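Local coordinates for protein carboxylase (Deinococcus radiodurans, PDB 5H80) that probably carboxylates biotin at the expense of ATP through its biotin carboxylase domain, as part of a single-chain bacterial carboxylase, at residues R230-I238 / H471-L479. Numbering follows the deposited sequence.
Sequences RLIERARHI and HYELSTHWL
R236 reaches across to Y472 with its guanidinium, although its CB starts out away from the 471-479 segment. CG, set anti to the carbonyl carbon (chi1 -65°), passes L474 O at 3.5 Å, and a bend at chi3 then brings the tip back to the CD2/CE2 side of the Y472 ring. NE lies beside Y472 CE2, while CZ comes within 3.6 Å of Y472 CD2, which sits over the centre of one guanidinium face. NH2 also lies near Y472 CE2, and NH1 is farther, 4.0 Å from Y472 CD2. The two planes are inclined by 61°, so this is an oblique crossing and not a flat stack. D256 takes a salt bridge from NE and a hydrogen bond with Y472 OH, tying the two side chains together, and NH2 donates to P273 O; these fix the rotation of the group. A methionine in place of R236 would probably leave D256 without its charged mate and take away the group lying against Y472 CD2 and CE2. L474 CD1 lies over the centre of one face of the tyrosine ring.

Further along, the backbones meet directly: T476 N donates to A235 O at 2.8 Å, and S475 CA adds a CA-H...O contact to the same oxygen. T476 CG2 packs against H237 CB at 4.0 Å. Four waters bridge the two segments. One joins I232 O, A235 N and T476 OG1; a second lies 2.9 Å from H477 NE2 and donates to I232 O. A third ties R234 N to S475 OG, and the fourth donates to both R234 O and L474 O. S475 OG also accepts a weak bond from H477 N, capping the turn.

The contact thus joins the start of strand 236-245, in the antiparallel sheet of the ATP-grasp-type domain, to the link between two helices of the biotin carboxylase C-terminal region, entered through a Schellman motif at Y472 and left by the type I turn S475-W478.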
loop_
_atom_site.group_PDB
_atom_site.type_symbol
_atom_site.label_atom_id
_atom_site.label_comp_id
_atom_site.label_asym_id
_atom_site.label_seq_id
_atom_site.Cartn_x
_atom_site.Cartn_y
_atom_site.Cartn_z
ATOM N N ARG A 230 10.057 -37.353 15.253
ATOM C CA ARG A 230 9.481 -37.844 13.946
ATOM C C ARG A 230 9.668 -36.773 12.854
ATOM O O ARG A 230 9.315 -35.595 13.106
ATOM C CB ARG A 230 7.997 -38.256 14.123
ATOM C CG ARG A 230 7.272 -38.638 12.845
ATOM C CD ARG A 230 5.850 -39.036 13.119
ATOM N NE ARG A 230 5.225 -39.497 11.875
ATOM C CZ ARG A 230 5.171 -40.755 11.459
ATOM N NH1 ARG A 230 5.530 -41.772 12.256
ATOM N NH2 ARG A 230 4.537 -40.988 10.321
ATOM N N LEU A 231 10.235 -37.135 11.691
ATOM C CA LEU A 231 10.359 -36.183 10.559
ATOM C C LEU A 231 8.920 -36.064 10.009
ATOM O O LEU A 231 8.298 -37.089 9.605
ATOM C CB LEU A 231 11.348 -36.680 9.513
ATOM C CG LEU A 231 11.671 -35.718 8.366
ATOM C CD1 LEU A 231 12.336 -34.479 8.913
ATOM C CD2 LEU A 231 12.513 -36.372 7.295
ATOM N N ILE A 232 8.353 -34.847 10.050
ATOM C CA ILE A 232 6.998 -34.626 9.493
ATOM C C ILE A 232 7.182 -34.187 8.055
ATOM O O ILE A 232 7.790 -33.123 7.708
ATOM C CB ILE A 232 6.129 -33.646 10.283
ATOM C CG1 ILE A 232 5.884 -34.224 11.674
ATOM C CG2 ILE A 232 4.848 -33.265 9.511
ATOM C CD1 ILE A 232 4.522 -34.756 11.958
ATOM N N GLU A 233 6.589 -35.042 7.224
ATOM C CA GLU A 233 6.799 -35.012 5.807
ATOM C C GLU A 233 5.435 -34.582 5.138
ATOM O O GLU A 233 4.327 -34.768 5.700
ATOM C CB GLU A 233 7.200 -36.416 5.345
ATOM C CG GLU A 233 8.516 -36.903 5.942
ATOM C CD GLU A 233 9.057 -38.114 5.191
ATOM O OE1 GLU A 233 8.484 -39.188 5.455
ATOM O OE2 GLU A 233 10.024 -37.957 4.400
ATOM N N ARG A 234 5.581 -34.049 3.943
ATOM C CA ARG A 234 4.467 -33.595 3.222
ATOM C C ARG A 234 3.538 -32.658 3.944
ATOM O O ARG A 234 2.317 -32.681 3.757
ATOM C CB ARG A 234 3.658 -34.801 2.765
ATOM C CG ARG A 234 4.302 -35.452 1.607
ATOM C CD ARG A 234 3.742 -36.810 1.335
ATOM N NE ARG A 234 3.650 -37.687 2.496
ATOM C CZ ARG A 234 4.652 -38.373 3.061
ATOM N NH1 ARG A 234 5.904 -38.270 2.620
ATOM N NH2 ARG A 234 4.379 -39.160 4.117
ATOM N N ALA A 235 4.094 -31.827 4.786
ATOM C CA ALA A 235 3.337 -30.794 5.465
ATOM C C ALA A 235 3.624 -29.336 5.044
ATOM O O ALA A 235 4.709 -28.950 4.576
ATOM C CB ALA A 235 3.497 -30.920 6.936
ATOM N N ARG A 236 2.596 -28.540 5.228
ATOM C CA ARG A 236 2.651 -27.102 5.205
ATOM C C ARG A 236 2.903 -26.427 6.587
ATOM O O ARG A 236 2.487 -26.916 7.629
ATOM C CB ARG A 236 1.353 -26.561 4.548
ATOM C CG ARG A 236 1.269 -26.968 3.070
ATOM C CD ARG A 236 -0.167 -26.718 2.506
ATOM N NE ARG A 236 -0.608 -25.299 2.692
ATOM C CZ ARG A 236 -1.747 -24.798 2.212
ATOM N NH1 ARG A 236 -2.650 -25.590 1.555
ATOM N NH2 ARG A 236 -2.084 -23.559 2.469
ATOM N N HIS A 237 3.571 -25.265 6.533
ATOM C CA HIS A 237 3.889 -24.468 7.675
ATOM C C HIS A 237 2.811 -23.443 7.705
ATOM O O HIS A 237 2.786 -22.615 6.839
ATOM C CB HIS A 237 5.227 -23.811 7.570
ATOM C CG HIS A 237 5.529 -22.857 8.695
ATOM N ND1 HIS A 237 6.536 -23.088 9.605
ATOM C CD2 HIS A 237 4.973 -21.666 9.065
ATOM C CE1 HIS A 237 6.550 -22.128 10.512
ATOM N NE2 HIS A 237 5.702 -21.190 10.136
ATOM N N ILE A 238 1.939 -23.565 8.669
ATOM C CA ILE A 238 0.816 -22.599 8.874
ATOM C C ILE A 238 0.814 -22.043 10.306
ATOM O O ILE A 238 0.892 -22.785 11.258
ATOM C CB ILE A 238 -0.515 -23.249 8.517
ATOM C CG1 ILE A 238 -0.578 -23.831 7.092
ATOM C CG2 ILE A 238 -1.577 -22.170 8.580
ATOM C CD1 ILE A 238 -1.952 -24.427 6.666
ATOM N N HIS A 471 -0.448 -24.113 -7.931
ATOM C CA HIS A 471 -1.491 -24.946 -7.316
ATOM C C HIS A 471 -1.342 -25.166 -5.806
ATOM O O HIS A 471 -2.232 -25.734 -5.240
ATOM C CB HIS A 471 -1.489 -26.308 -7.968
ATOM C CG HIS A 471 -1.893 -26.280 -9.385
ATOM N ND1 HIS A 471 -3.158 -25.918 -9.772
ATOM C CD2 HIS A 471 -1.179 -26.421 -10.504
ATOM C CE1 HIS A 471 -3.256 -25.979 -11.093
ATOM N NE2 HIS A 471 -2.055 -26.256 -11.578
ATOM N N TYR A 472 -0.289 -24.522 -5.230
ATOM C CA TYR A 472 0.112 -24.654 -3.863
ATOM C C TYR A 472 0.278 -26.138 -3.493
ATOM O O TYR A 472 -0.206 -26.520 -2.375
ATOM C CB TYR A 472 -0.837 -23.858 -2.932
ATOM C CG TYR A 472 -0.056 -23.139 -1.878
ATOM C CD1 TYR A 472 0.600 -21.935 -2.222
ATOM C CD2 TYR A 472 0.141 -23.689 -0.603
ATOM C CE1 TYR A 472 1.453 -21.272 -1.272
ATOM C CE2 TYR A 472 0.924 -22.980 0.386
ATOM C CZ TYR A 472 1.603 -21.846 0.033
ATOM O OH TYR A 472 2.464 -21.233 0.910
ATOM N N GLU A 473 0.863 -26.940 -4.382
ATOM C CA GLU A 473 1.056 -28.343 -4.068
ATOM C C GLU A 473 2.461 -28.447 -3.457
ATOM O O GLU A 473 3.432 -28.691 -4.224
ATOM C CB GLU A 473 0.942 -29.138 -5.315
ATOM C CG GLU A 473 -0.480 -29.200 -5.813
ATOM C CD GLU A 473 -0.592 -29.914 -7.165
ATOM O OE1 GLU A 473 0.355 -29.978 -7.964
ATOM O OE2 GLU A 473 -1.667 -30.434 -7.396
ATOM N N LEU A 474 2.601 -28.074 -2.170
ATOM C CA LEU A 474 3.927 -27.730 -1.602
ATOM C C LEU A 474 4.010 -28.356 -0.203
ATOM O O LEU A 474 2.950 -28.650 0.455
ATOM C CB LEU A 474 3.960 -26.226 -1.381
ATOM C CG LEU A 474 3.913 -25.371 -2.647
ATOM C CD1 LEU A 474 3.771 -23.882 -2.239
ATOM C CD2 LEU A 474 5.084 -25.592 -3.566
ATOM N N SER A 475 5.211 -28.607 0.237
ATOM C CA SER A 475 5.478 -28.962 1.600
ATOM C C SER A 475 6.745 -28.191 1.993
ATOM O O SER A 475 7.411 -27.602 1.128
ATOM C CB SER A 475 5.864 -30.532 1.728
ATOM O OG SER A 475 7.061 -30.725 1.019
ATOM N N THR A 476 7.128 -28.299 3.242
ATOM C CA THR A 476 8.344 -27.586 3.743
ATOM C C THR A 476 9.684 -28.143 3.118
ATOM O O THR A 476 10.638 -27.475 3.130
ATOM C CB THR A 476 8.375 -27.610 5.271
ATOM O OG1 THR A 476 8.249 -28.971 5.737
ATOM C CG2 THR A 476 7.213 -26.794 5.858
ATOM N N HIS A 477 9.665 -29.376 2.579
ATOM C CA HIS A 477 10.794 -29.955 1.831
ATOM C C HIS A 477 10.760 -29.849 0.332
ATOM O O HIS A 477 11.736 -30.237 -0.311
ATOM C CB HIS A 477 10.942 -31.423 2.214
ATOM C CG HIS A 477 11.072 -31.608 3.680
ATOM N ND1 HIS A 477 12.171 -31.164 4.385
ATOM C CD2 HIS A 477 10.208 -32.097 4.601
ATOM C CE1 HIS A 477 11.996 -31.401 5.675
ATOM N NE2 HIS A 477 10.816 -31.975 5.833
ATOM N N TRP A 478 9.695 -29.251 -0.208
ATOM C CA TRP A 478 9.547 -29.054 -1.615
ATOM C C TRP A 478 10.717 -28.371 -2.232
ATOM O O TRP A 478 11.303 -28.902 -3.241
ATOM C CB TRP A 478 8.270 -28.230 -1.893
ATOM C CG TRP A 478 8.093 -27.974 -3.355
ATOM C CD1 TRP A 478 7.505 -28.758 -4.253
ATOM C CD2 TRP A 478 8.381 -26.736 -4.017
ATOM N NE1 TRP A 478 7.513 -28.141 -5.503
ATOM C CE2 TRP A 478 8.042 -26.885 -5.375
ATOM C CE3 TRP A 478 8.956 -25.571 -3.614
ATOM C CZ2 TRP A 478 8.256 -25.849 -6.329
ATOM C CZ3 TRP A 478 9.118 -24.509 -4.548
ATOM C CH2 TRP A 478 8.810 -24.673 -5.903
ATOM N N LEU A 479 11.093 -27.211 -1.698
ATOM C CA LEU A 479 12.151 -26.432 -2.301
ATOM C C LEU A 479 13.514 -27.105 -2.195
ATOM O O LEU A 479 14.258 -27.047 -3.167
ATOM C CB LEU A 479 12.223 -25.015 -1.814
ATOM C CG LEU A 479 13.156 -24.005 -2.411
ATOM C CD1 LEU A 479 12.739 -22.592 -2.017
ATOM C CD2 LEU A 479 14.608 -24.260 -2.015
HETATM O O HOH W 1 6.915 -31.372 5.706
HETATM O O HOH W 2 9.875 -31.548 8.572
HETATM O O HOH W 3 7.923 -33.073 2.460
HETATM O O HOH W 4 1.589 -30.573 2.153
#